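Local coordinates for type III restriction-modification enzyme EcoP15I Mod subunit (Escherichia coli, PDB 4ZCF), which methylates an adenine within its DNA recognition site using S-adenosyl-L-methionine, as the modification subunit of a type III restriction enzyme, at residues Glu274-Lys279 against Thr290-Glu295; Asp304-Ile309 against Leu377-Lys382; Tyr384-Ser389 against Ile427-Asp432. All coordinates share one frame; numbering follows the deposited sequence.

Overall arrangement
The three contacts follow one another along the methylase part of the chain. Interaction 1 lies at the surface and brings together two helices, 264-279 and 283-296, the segments themselves meeting through one aromatic pair. Interaction 2 touches it, chiefly where Phe-293 of the second helix packs against 304-309, and is partly buried; it sets the turn leading into outer strand 308-310 against strand 376-380 and reaches DNA, so polar bonds and base recognition join the packing. Interaction 3, partly buried and nearer the centre of the chain, again relies on a phenylalanine, meeting backbone carbonyls and a leucine. Interactions 1 and 3 reach the second subunit, whereas interaction 2 is touched by no other protein chain.

Interaction 1. Residues Glu274-Lys279 against Thr290-Glu295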
loop_
_atom_site.group_PDB
_atom_site.type_symbol
_atom_site.label_atom_id
_atom_site.label_comp_id
_atom_site.label_asym_id
_atom_site.label_seq_id
_atom_site.Cartn_x
_atom_site.Cartn_y
_atom_site.Cartn_z
ATOM N N GLU A 274 22.872 -4.496 -36.243
ATOM C CA GLU A 274 24.317 -4.305 -36.370
ATOM C C GLU A 274 24.953 -5.339 -37.321
ATOM O O GLU A 274 25.864 -4.974 -38.061
ATOM C CB GLU A 274 24.999 -4.355 -34.995
ATOM C CG GLU A 274 24.706 -3.176 -34.078
ATOM C CD GLU A 274 25.302 -3.287 -32.684
ATOM O OE1 GLU A 274 25.699 -4.405 -32.279
ATOM O OE2 GLU A 274 25.362 -2.247 -31.989
ATOM N N GLU A 275 24.473 -6.613 -37.308
ATOM C CA GLU A 275 24.949 -7.691 -38.188
ATOM C C GLU A 275 24.719 -7.298 -39.651
ATOM O O GLU A 275 25.646 -7.403 -40.451
ATOM C CB GLU A 275 24.250 -9.032 -37.870
ATOM C CG GLU A 275 24.991 -10.262 -38.386
ATOM C CD GLU A 275 24.186 -11.537 -38.600
ATOM O OE1 GLU A 275 24.789 -12.632 -38.512
ATOM O OE2 GLU A 275 22.973 -11.446 -38.902
ATOM N N PHE A 276 23.505 -6.806 -39.986
ATOM C CA PHE A 276 23.171 -6.349 -41.336
ATOM C C PHE A 276 23.926 -5.075 -41.671
ATOM O O PHE A 276 24.365 -4.932 -42.811
ATOM C CB PHE A 276 21.664 -6.095 -41.497
ATOM C CG PHE A 276 20.822 -7.290 -41.850
ATOM C CD1 PHE A 276 20.939 -7.901 -43.091
ATOM C CD2 PHE A 276 19.861 -7.766 -40.970
ATOM C CE1 PHE A 276 20.142 -8.998 -43.427
ATOM C CE2 PHE A 276 19.062 -8.863 -41.308
ATOM C CZ PHE A 276 19.211 -9.473 -42.533
ATOM N N ALA A 277 24.059 -4.140 -40.691
ATOM C CA ALA A 277 24.753 -2.850 -40.860
ATOM C C ALA A 277 26.247 -2.982 -41.240
ATOM O O ALA A 277 26.773 -2.143 -41.976
ATOM C CB ALA A 277 24.592 -1.992 -39.612
ATOM N N SER A 278 26.912 -4.037 -40.747
ATOM C CA SER A 278 28.318 -4.319 -41.022
ATOM C C SER A 278 28.513 -5.005 -42.403
ATOM O O SER A 278 29.595 -4.925 -42.984
ATOM C CB SER A 278 28.888 -5.189 -39.907
ATOM N N LYS A 279 27.470 -5.659 -42.924
ATOM C CA LYS A 279 27.539 -6.396 -44.188
ATOM C C LYS A 279 26.936 -5.691 -45.399
ATOM O O LYS A 279 27.286 -6.046 -46.526
ATOM C CB LYS A 279 26.971 -7.824 -44.028
ATOM C CG LYS A 279 27.878 -8.739 -43.212
ATOM C CD LYS A 279 27.148 -9.969 -42.705
ATOM C CE LYS A 279 27.995 -10.796 -41.764
ATOM N NZ LYS A 279 28.061 -10.206 -40.398
ATOM N N THR A 290 14.255 -6.010 -45.242
ATOM C CA THR A 290 12.838 -6.300 -45.556
ATOM C C THR A 290 12.628 -7.811 -45.815
ATOM O O THR A 290 11.582 -8.352 -45.472
ATOM C CB THR A 290 12.320 -5.398 -46.700
ATOM O OG1 THR A 290 12.430 -4.032 -46.307
ATOM C CG2 THR A 290 10.876 -5.676 -47.068
ATOM N N GLN A 291 13.648 -8.481 -46.372
ATOM C CA GLN A 291 13.648 -9.912 -46.662
ATOM C C GLN A 291 13.595 -10.731 -45.350
ATOM O O GLN A 291 12.693 -11.551 -45.181
ATOM C CB GLN A 291 14.875 -10.280 -47.527
ATOM C CG GLN A 291 14.835 -11.688 -48.119
ATOM C CD GLN A 291 16.097 -12.085 -48.863
ATOM O OE1 GLN A 291 16.725 -11.291 -49.589
ATOM N NE2 GLN A 291 16.463 -13.356 -48.748
ATOM N N TRP A 292 14.544 -10.491 -44.430
ATOM C CA TRP A 292 14.611 -11.165 -43.133
ATOM C C TRP A 292 13.431 -10.742 -42.258
ATOM O O TRP A 292 12.938 -11.571 -41.488
ATOM C CB TRP A 292 15.945 -10.858 -42.440
ATOM C CG TRP A 292 16.115 -11.473 -41.074
ATOM C CD1 TRP A 292 16.763 -12.637 -40.767
ATOM C CD2 TRP A 292 15.698 -10.903 -39.826
ATOM N NE1 TRP A 292 16.774 -12.827 -39.406
ATOM C CE2 TRP A 292 16.117 -11.781 -38.804
ATOM C CE3 TRP A 292 14.972 -9.748 -39.474
ATOM C CZ2 TRP A 292 15.811 -11.554 -37.458
ATOM C CZ3 TRP A 292 14.670 -9.526 -38.144
ATOM C CH2 TRP A 292 15.097 -10.412 -37.151
ATOM N N PHE A 293 13.006 -9.444 -42.352
ATOM C CA PHE A 293 11.863 -8.926 -41.619
ATOM C C PHE A 293 10.564 -9.590 -42.096
ATOM O O PHE A 293 9.832 -10.126 -41.250
ATOM C CB PHE A 293 11.780 -7.395 -41.681
ATOM C CG PHE A 293 10.677 -6.822 -40.825
ATOM C CD1 PHE A 293 10.840 -6.685 -39.448
ATOM C CD2 PHE A 293 9.475 -6.418 -41.392
ATOM C CE1 PHE A 293 9.825 -6.129 -38.658
ATOM C CE2 PHE A 293 8.464 -5.858 -40.605
ATOM C CZ PHE A 293 8.648 -5.717 -39.245
ATOM N N ARG A 294 10.297 -9.606 -43.441
ATOM C CA ARG A 294 9.095 -10.239 -44.017
ATOM C C ARG A 294 8.873 -11.675 -43.521
ATOM O O ARG A 294 7.745 -12.025 -43.187
ATOM C CB ARG A 294 9.119 -10.197 -45.538
ATOM N N GLU A 295 9.957 -12.458 -43.382
ATOM C CA GLU A 295 9.911 -13.839 -42.885
ATOM C C GLU A 295 9.797 -14.005 -41.345
ATOM O O GLU A 295 9.106 -14.918 -40.886
ATOM C CB GLU A 295 11.111 -14.636 -43.418
ATOM C CG GLU A 295 10.754 -16.072 -43.776
ATOM C CD GLU A 295 11.670 -17.165 -43.252
ATOM O OE1 GLU A 295 12.785 -16.852 -42.769
ATOM O OE2 GLU A 295 11.271 -18.349 -43.343
#
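Phe-276 and Trp-292 mark the closest approach of two helical segments, 274-279 and 290-295, whose backbones stay well apart with 10.0 Å between the CA atoms of these two residues. Large aromatic side chains suit that spacing, because both are long enough to meet in the middle. On Phe-276 the ring stands beside the backbone N, while on Trp-292 CG is anti to its own N (chi1 179°), which carries the indole out from the helix toward the phenylalanine. The rings form an offset T-shaped pair: the edge of the phenyl group is directed at the tryptophan face, with the planes at 72° and the centroid of the phenyl ring 5.6 Å from that of the five-membered ring. Phe-276 CZ also reaches Trp-292 CB at 3.5 Å, so the methylene joins the indole in receiving the ring. Phe-276 further lies on Leu-285, Lys-288 and Tyr-289 of helix 283-296, whereas Trp-292 stacks with His-296 and packs on Leu-346 of the second subunit. No hydrogen bond or charge pair crosses between the segments; the two are joined by dispersion and the weak electrostatics of an aromatic edge over a face.

Interaction 2. Residues Asp304-Ile309 against Leu377-Lys382; sequences DRYKYI and LKVYAK. With nucleotides of chain E.
Tyr-306 carries all the packing of 304-309 against 377-382, its CA 7.1 Å from that of Ala-381. The ring packs on the backbone from Val-379 to Ala-381, with CE2 of Tyr-306 3.4 Å from Val-379 O. Apolar contacts are few: Tyr-306 CD2 lies 3.7 Å from Ala-381 CB, a methyl group short enough to let the ring sit close to the backbone, and Tyr-306 CZ is 4.4 Å from Val-379 CG1. Tyr-306 is also the centre of an inverse gamma turn, and CG sits beside its backbone N (chi1 -83°), directing the ring at the end of the strand.

Hydrogen bonds go to DNA instead of across the segments. The hydroxyl of Tyr-306 donates to OP2 of DC16 of chain E at 2.8 Å, the phosphate oxygen lying at the ring edge; a tyrosine suits this place because one side chain can pack on the strand end and still hold a phosphate. Next to it, the extended Arg-305 reads the major-groove edge of DG18 of chain E: NH1 donates to O6 at 2.6 Å, nearly straight at 175°, and NH2 to N7 at 2.8 Å. This classic arginine-guanine grip is consistent with sequence-specific reading of the recognition site, most of whose contacts come from one of the two Mod subunits.

DT17 of chain E covers one guanidinium face, C6 3.5 Å above its plane, and with the guanine bonds probably limits rotation.

Strand 313-318 runs between strands 308-310 and 376-380, its Ile-314 and Thr-316 touching Tyr-306, while Tyr-289 of helix 283-296 bonds to the Tyr-306 carbonyl.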
loop_
_atom_site.group_PDB
_atom_site.type_symbol
_atom_site.label_atom_id
_atom_site.label_comp_id
_atom_site.label_asym_id
_atom_site.label_seq_id
_atom_site.Cartn_x
_atom_site.Cartn_y
_atom_site.Cartn_z
ATOM N N ASP A 304 7.082 -5.990 -33.800
ATOM C CA ASP A 304 6.711 -6.527 -35.120
ATOM C C ASP A 304 6.441 -5.496 -36.217
ATOM O O ASP A 304 6.132 -5.889 -37.334
ATOM C CB ASP A 304 5.523 -7.497 -35.000
ATOM C CG ASP A 304 4.280 -6.870 -34.407
ATOM O OD1 ASP A 304 4.174 -6.830 -33.150
ATOM O OD2 ASP A 304 3.411 -6.425 -35.190
ATOM N N ARG A 305 6.521 -4.193 -35.891
ATOM C CA ARG A 305 6.350 -3.065 -36.816
ATOM C C ARG A 305 7.654 -2.219 -36.915
ATOM O O ARG A 305 7.627 -1.057 -37.319
ATOM C CB ARG A 305 5.125 -2.221 -36.441
ATOM C CG ARG A 305 3.812 -2.940 -36.653
ATOM C CD ARG A 305 2.617 -1.982 -36.490
ATOM N NE ARG A 305 1.371 -2.727 -36.258
ATOM C CZ ARG A 305 0.146 -2.208 -36.281
ATOM N NH1 ARG A 305 -0.035 -0.930 -36.583
ATOM N NH2 ARG A 305 -0.907 -2.962 -36.001
ATOM N N TYR A 306 8.793 -2.831 -36.555
ATOM C CA TYR A 306 10.109 -2.213 -36.634
ATOM C C TYR A 306 10.698 -2.661 -37.957
ATOM O O TYR A 306 11.692 -3.388 -38.007
ATOM C CB TYR A 306 10.971 -2.568 -35.390
ATOM C CG TYR A 306 10.666 -1.676 -34.199
ATOM C CD1 TYR A 306 9.435 -1.751 -33.536
ATOM C CD2 TYR A 306 11.564 -0.691 -33.793
ATOM C CE1 TYR A 306 9.117 -0.882 -32.491
ATOM C CE2 TYR A 306 11.261 0.173 -32.738
ATOM C CZ TYR A 306 10.047 0.052 -32.074
ATOM O OH TYR A 306 9.746 0.894 -31.039
ATOM N N LYS A 307 10.006 -2.240 -39.048
ATOM C CA LYS A 307 10.253 -2.555 -40.456
ATOM C C LYS A 307 11.415 -1.823 -41.080
ATOM O O LYS A 307 11.993 -2.344 -42.046
ATOM C CB LYS A 307 8.973 -2.324 -41.304
ATOM C CG LYS A 307 8.461 -0.873 -41.373
ATOM C CD LYS A 307 7.448 -0.675 -42.504
ATOM C CE LYS A 307 6.217 0.079 -42.047
ATOM N NZ LYS A 307 5.866 1.225 -42.936
ATOM N N TYR A 308 11.713 -0.593 -40.597
ATOM C CA TYR A 308 12.784 0.252 -41.142
ATOM C C TYR A 308 14.164 0.012 -40.551
ATOM O O TYR A 308 14.279 -0.472 -39.425
ATOM C CB TYR A 308 12.438 1.739 -41.034
ATOM C CG TYR A 308 11.105 2.157 -41.612
ATOM C CD1 TYR A 308 10.871 2.110 -42.986
ATOM C CD2 TYR A 308 10.118 2.709 -40.803
ATOM C CE1 TYR A 308 9.661 2.542 -43.529
ATOM C CE2 TYR A 308 8.908 3.152 -41.333
ATOM C CZ TYR A 308 8.676 3.053 -42.696
ATOM O OH TYR A 308 7.468 3.465 -43.217
ATOM N N ILE A 309 15.215 0.377 -41.320
ATOM C CA ILE A 309 16.618 0.247 -40.917
ATOM C C ILE A 309 17.541 1.276 -41.598
ATOM O O ILE A 309 17.320 1.647 -42.749
ATOM C CB ILE A 309 17.153 -1.226 -41.052
ATOM C CG1 ILE A 309 18.433 -1.454 -40.191
ATOM C CG2 ILE A 309 17.335 -1.637 -42.518
ATOM C CD1 ILE A 309 19.267 -2.879 -40.289
ATOM N N LEU A 377 7.117 9.648 -35.704
ATOM C CA LEU A 377 8.316 9.803 -34.886
ATOM C C LEU A 377 9.280 8.629 -35.099
ATOM O O LEU A 377 8.876 7.465 -35.032
ATOM C CB LEU A 377 7.930 9.899 -33.411
ATOM C CG LEU A 377 7.446 11.243 -32.954
ATOM C CD1 LEU A 377 6.377 11.091 -31.891
ATOM C CD2 LEU A 377 8.613 12.081 -32.440
ATOM N N LYS A 378 10.542 8.930 -35.374
ATOM C CA LYS A 378 11.557 7.896 -35.561
ATOM C C LYS A 378 11.947 7.363 -34.182
ATOM O O LYS A 378 12.388 8.116 -33.292
ATOM C CB LYS A 378 12.754 8.450 -36.340
ATOM C CG LYS A 378 13.695 7.398 -36.883
ATOM C CD LYS A 378 14.602 8.021 -37.890
ATOM C CE LYS A 378 15.837 7.209 -38.154
ATOM N NZ LYS A 378 16.655 7.781 -39.275
ATOM N N VAL A 379 11.686 6.068 -33.986
ATOM C CA VAL A 379 11.931 5.370 -32.724
ATOM C C VAL A 379 12.693 4.093 -33.039
ATOM O O VAL A 379 12.174 3.256 -33.764
ATOM C CB VAL A 379 10.591 5.114 -31.951
ATOM C CG1 VAL A 379 10.784 4.158 -30.776
ATOM C CG2 VAL A 379 9.956 6.426 -31.477
ATOM N N TYR A 380 13.930 3.966 -32.501
ATOM C CA TYR A 380 14.840 2.821 -32.663
ATOM C C TYR A 380 14.597 1.727 -31.640
ATOM O O TYR A 380 14.441 2.010 -30.455
ATOM C CB TYR A 380 16.297 3.279 -32.528
ATOM C CG TYR A 380 16.851 3.990 -33.739
ATOM C CD1 TYR A 380 16.716 5.371 -33.886
ATOM C CD2 TYR A 380 17.565 3.298 -34.712
ATOM C CE1 TYR A 380 17.268 6.039 -34.978
ATOM C CE2 TYR A 380 18.095 3.950 -35.824
ATOM C CZ TYR A 380 17.967 5.323 -35.941
ATOM O OH TYR A 380 18.515 5.968 -37.026
ATOM N N ALA A 381 14.667 0.479 -32.091
ATOM C CA ALA A 381 14.499 -0.736 -31.298
ATOM C C ALA A 381 15.413 -0.844 -30.044
ATOM O O ALA A 381 15.043 -1.506 -29.071
ATOM C CB ALA A 381 14.704 -1.946 -32.191
ATOM N N LYS A 382 16.615 -0.229 -30.089
ATOM C CA LYS A 382 17.602 -0.243 -29.006
ATOM C C LYS A 382 17.096 0.535 -27.793
ATOM O O LYS A 382 17.493 0.227 -26.662
ATOM C CB LYS A 382 18.958 0.318 -29.485
ATOM C CG LYS A 382 18.930 1.760 -30.001
ATOM C CD LYS A 382 20.316 2.201 -30.409
ATOM C CE LYS A 382 20.338 3.472 -31.233
ATOM N NZ LYS A 382 19.849 4.649 -30.466
ATOM P P DT E 17 1.435 -4.519 -29.524
ATOM O OP1 DT E 17 0.925 -5.506 -28.543
ATOM O OP2 DT E 17 2.097 -4.972 -30.777
ATOM O "O5'" DT E 17 0.172 -3.634 -30.000
ATOM C "C5'" DT E 17 -1.092 -3.460 -29.331
ATOM C "C4'" DT E 17 -2.218 -3.393 -30.349
ATOM O "O4'" DT E 17 -2.357 -2.089 -30.940
ATOM C "C3'" DT E 17 -2.197 -4.337 -31.555
ATOM O "O3'" DT E 17 -3.550 -4.546 -31.904
ATOM C "C2'" DT E 17 -1.511 -3.519 -32.658
ATOM C "C1'" DT E 17 -2.036 -2.124 -32.321
ATOM N N1 DT E 17 -1.258 -0.903 -32.729
ATOM C C2 DT E 17 -2.021 0.214 -32.980
ATOM O O2 DT E 17 -3.248 0.220 -32.828
ATOM N N3 DT E 17 -1.308 1.299 -33.451
ATOM C C4 DT E 17 0.064 1.387 -33.639
ATOM O O4 DT E 17 0.583 2.465 -33.966
ATOM C C5 DT E 17 0.785 0.166 -33.403
ATOM C C7 DT E 17 2.271 0.175 -33.551
ATOM C C6 DT E 17 0.106 -0.921 -32.991
ATOM P P DG E 18 -4.241 -5.952 -32.101
ATOM O OP1 DG E 18 -4.488 -6.537 -30.765
ATOM O OP2 DG E 18 -3.564 -6.649 -33.213
ATOM O "O5'" DG E 18 -5.658 -5.521 -32.692
ATOM C "C5'" DG E 18 -6.756 -5.037 -31.935
ATOM C "C4'" DG E 18 -7.754 -4.404 -32.882
ATOM O "O4'" DG E 18 -7.182 -3.207 -33.490
ATOM C "C3'" DG E 18 -8.153 -5.289 -34.037
ATOM O "O3'" DG E 18 -9.591 -5.221 -34.119
ATOM C "C2'" DG E 18 -7.395 -4.729 -35.260
ATOM C "C1'" DG E 18 -7.164 -3.257 -34.907
ATOM N N9 DG E 18 -5.875 -2.677 -35.279
ATOM C C8 DG E 18 -4.646 -3.260 -35.119
ATOM N N7 DG E 18 -3.632 -2.506 -35.451
ATOM C C5 DG E 18 -4.227 -1.322 -35.834
ATOM C C6 DG E 18 -3.617 -0.130 -36.308
ATOM O O6 DG E 18 -2.397 0.104 -36.492
ATOM N N1 DG E 18 -4.577 0.842 -36.603
ATOM C C2 DG E 18 -5.939 0.685 -36.475
ATOM N N2 DG E 18 -6.692 1.738 -36.803
ATOM N N3 DG E 18 -6.511 -0.424 -36.019
ATOM C C4 DG E 18 -5.601 -1.399 -35.728
ATOM P P DC E 16 6.725 0.555 -28.959
ATOM O OP1 DC E 16 7.790 0.462 -27.929
ATOM O OP2 DC E 16 7.066 0.938 -30.346
ATOM O "O5'" DC E 16 5.909 -0.829 -28.994
ATOM C "C5'" DC E 16 5.220 -1.394 -27.865
ATOM C "C4'" DC E 16 3.733 -1.639 -28.105
ATOM O "O4'" DC E 16 3.002 -0.399 -28.205
ATOM C "C3'" DC E 16 3.262 -2.495 -29.279
ATOM O "O3'" DC E 16 2.299 -3.429 -28.743
ATOM C "C2'" DC E 16 2.639 -1.478 -30.243
ATOM C "C1'" DC E 16 2.043 -0.493 -29.243
ATOM N N1 DC E 16 1.675 0.855 -29.761
ATOM C C2 DC E 16 0.325 1.263 -29.700
ATOM O O2 DC E 16 -0.537 0.491 -29.232
ATOM N N3 DC E 16 0.001 2.507 -30.198
ATOM C C4 DC E 16 0.949 3.293 -30.760
ATOM N N4 DC E 16 0.570 4.481 -31.230
ATOM C C5 DC E 16 2.324 2.908 -30.842
ATOM C C6 DC E 16 2.630 1.695 -30.319
#

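Interaction 3. Residues Tyr384-Ser389 against Ile427-Asp432; sequences YKQKLS and ISFACD
Leu-388 and Phe-429 form the close-packed heart of this contact, their CA atoms 7.4 Å apart. CB of Leu-388 stands almost squarely over the phenyl ring, 3.9 Å from the centroid of Phe-429 and 9° off its normal, a CH-pi contact. With its CG anti to the backbone N (chi1 174°), the leucine also lays CD1 against the rim, 3.9 Å from Phe-429 CD2. The ring's outer end meets backbone instead: Gln-386 O lies at the edge, 3.2 Å from Phe-429 CE1. Lys-387 O is 3.4 Å from Phe-429 CZ. An aromatic ring suits this place because its face accepts an aliphatic group while its slightly positive C-H edge can probably tolerate the Gln-386 carbonyl. With only a methyl group in place of the phenyl ring, as in an alanine, Leu-388 would probably lose the surface its CB and CD1 lie on, and a gap would open between the helix and the extended segment.

Phe-429 stands on the last turn of helix 420-430, two residues before Cys-431, where the chain leaves helical geometry and leads into strand 434-439 of the Rossmann-like methylase sheet. On the helix's inner side, Ile-427 and Ala-430 pack on Met-119 of strand 117-122 in that same sheet. Leu-388 and Ser-389 form a parallel ladder with a strand of the second subunit.

The looser side is polar. Lys-387, whose CB points away from the helix, sends NZ to Glu-240 and Asn-232 of the second subunit. Lys-385 and Asp-432 are exposed, and although their charges are opposite, Lys-385 NZ remains 6.8 Å from Asp-432 OD2.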
loop_
_atom_site.group_PDB
_atom_site.type_symbol
_atom_site.label_atom_id
_atom_site.label_comp_id
_atom_site.label_asym_id
_atom_site.label_seq_id
_atom_site.Cartn_x
_atom_site.Cartn_y
_atom_site.Cartn_z
ATOM N N TYR A 384 13.996 0.560 -26.716
ATOM C CA TYR A 384 12.830 -0.160 -26.215
ATOM C C TYR A 384 13.028 -0.578 -24.758
ATOM O O TYR A 384 14.078 -1.130 -24.382
ATOM C CB TYR A 384 12.484 -1.376 -27.101
ATOM C CG TYR A 384 11.360 -2.228 -26.547
ATOM C CD1 TYR A 384 10.048 -1.757 -26.516
ATOM C CD2 TYR A 384 11.609 -3.500 -26.030
ATOM C CE1 TYR A 384 9.016 -2.520 -25.971
ATOM C CE2 TYR A 384 10.585 -4.269 -25.474
ATOM C CZ TYR A 384 9.291 -3.769 -25.441
ATOM O OH TYR A 384 8.274 -4.516 -24.899
ATOM N N LYS A 385 12.001 -0.296 -23.947
ATOM C CA LYS A 385 11.952 -0.570 -22.521
ATOM C C LYS A 385 10.710 -1.389 -22.254
ATOM O O LYS A 385 9.635 -0.987 -22.669
ATOM C CB LYS A 385 11.973 0.747 -21.731
ATOM C CG LYS A 385 13.286 1.546 -21.927
ATOM C CD LYS A 385 13.850 2.142 -20.627
ATOM C CE LYS A 385 14.445 1.137 -19.655
ATOM N NZ LYS A 385 15.143 1.795 -18.514
ATOM N N GLN A 386 10.867 -2.588 -21.669
ATOM C CA GLN A 386 9.768 -3.526 -21.435
ATOM C C GLN A 386 9.069 -3.197 -20.148
ATOM O O GLN A 386 9.709 -3.147 -19.097
ATOM C CB GLN A 386 10.292 -4.984 -21.450
ATOM C CG GLN A 386 9.268 -6.112 -21.190
ATOM C CD GLN A 386 8.253 -6.315 -22.283
ATOM O OE1 GLN A 386 7.044 -6.120 -22.084
ATOM N NE2 GLN A 386 8.708 -6.738 -23.459
ATOM N N LYS A 387 7.755 -2.957 -20.239
ATOM C CA LYS A 387 6.840 -2.653 -19.126
ATOM C C LYS A 387 6.284 -3.950 -18.486
ATOM O O LYS A 387 6.387 -5.049 -19.070
ATOM C CB LYS A 387 5.645 -1.818 -19.652
ATOM C CG LYS A 387 4.696 -2.624 -20.543
ATOM C CD LYS A 387 3.598 -1.810 -21.148
ATOM C CE LYS A 387 2.581 -2.710 -21.792
ATOM N NZ LYS A 387 2.187 -2.238 -23.141
ATOM N N LEU A 388 5.589 -3.798 -17.341
ATOM C CA LEU A 388 4.919 -4.929 -16.733
ATOM C C LEU A 388 3.436 -4.866 -17.131
ATOM O O LEU A 388 2.696 -4.061 -16.598
ATOM C CB LEU A 388 5.110 -4.911 -15.203
ATOM C CG LEU A 388 4.367 -5.940 -14.341
ATOM C CD1 LEU A 388 4.727 -7.391 -14.728
ATOM C CD2 LEU A 388 4.653 -5.698 -12.906
ATOM N N SER A 389 3.021 -5.688 -18.101
ATOM C CA SER A 389 1.622 -5.774 -18.510
ATOM C C SER A 389 0.799 -6.479 -17.378
ATOM O O SER A 389 1.344 -7.323 -16.676
ATOM C CB SER A 389 1.488 -6.478 -19.855
ATOM O OG SER A 389 0.167 -6.986 -20.030
ATOM N N ILE A 427 10.644 -9.993 -9.728
ATOM C CA ILE A 427 11.880 -9.617 -9.020
ATOM C C ILE A 427 12.682 -8.617 -9.879
ATOM O O ILE A 427 13.090 -7.568 -9.371
ATOM C CB ILE A 427 12.720 -10.826 -8.536
ATOM C CG1 ILE A 427 11.933 -11.656 -7.491
ATOM C CG2 ILE A 427 14.071 -10.348 -7.970
ATOM C CD1 ILE A 427 12.563 -12.979 -7.066
ATOM N N SER A 428 12.828 -8.897 -11.183
ATOM C CA SER A 428 13.521 -7.981 -12.105
ATOM C C SER A 428 12.876 -6.588 -12.149
ATOM O O SER A 428 13.614 -5.608 -12.173
ATOM C CB SER A 428 13.612 -8.566 -13.512
ATOM O OG SER A 428 14.306 -9.802 -13.538
ATOM N N PHE A 429 11.510 -6.497 -12.187
ATOM C CA PHE A 429 10.796 -5.197 -12.229
ATOM C C PHE A 429 10.909 -4.431 -10.914
ATOM O O PHE A 429 11.405 -3.292 -10.929
ATOM C CB PHE A 429 9.307 -5.349 -12.621
ATOM C CG PHE A 429 9.071 -5.585 -14.091
ATOM C CD1 PHE A 429 9.415 -4.623 -15.030
ATOM C CD2 PHE A 429 8.540 -6.788 -14.539
ATOM C CE1 PHE A 429 9.241 -4.859 -16.392
ATOM C CE2 PHE A 429 8.394 -7.044 -15.909
ATOM C CZ PHE A 429 8.722 -6.067 -16.826
ATOM N N ALA A 430 10.441 -5.049 -9.782
ATOM C CA ALA A 430 10.433 -4.390 -8.468
ATOM C C ALA A 430 11.813 -3.957 -8.019
ATOM O O ALA A 430 12.019 -2.773 -7.727
ATOM C CB ALA A 430 9.752 -5.260 -7.417
ATOM N N CYS A 431 12.769 -4.891 -8.034
ATOM C CA CYS A 431 14.158 -4.650 -7.658
ATOM C C CYS A 431 14.937 -4.296 -8.921
ATOM O O CYS A 431 14.552 -4.722 -10.003
ATOM C CB CYS A 431 14.725 -5.901 -7.000
ATOM S SG CYS A 431 13.779 -6.494 -5.576
ATOM N N ASP A 432 16.028 -3.566 -8.831
ATOM C CA ASP A 432 16.715 -3.318 -10.108
ATOM C C ASP A 432 18.172 -3.817 -10.085
ATOM O O ASP A 432 19.109 -3.019 -10.180
ATOM C CB ASP A 432 16.563 -1.853 -10.567
ATOM C CG ASP A 432 16.454 -1.669 -12.074
ATOM O OD1 ASP A 432 15.509 -2.234 -12.677
ATOM O OD2 ASP A 432 17.282 -0.916 -12.643
#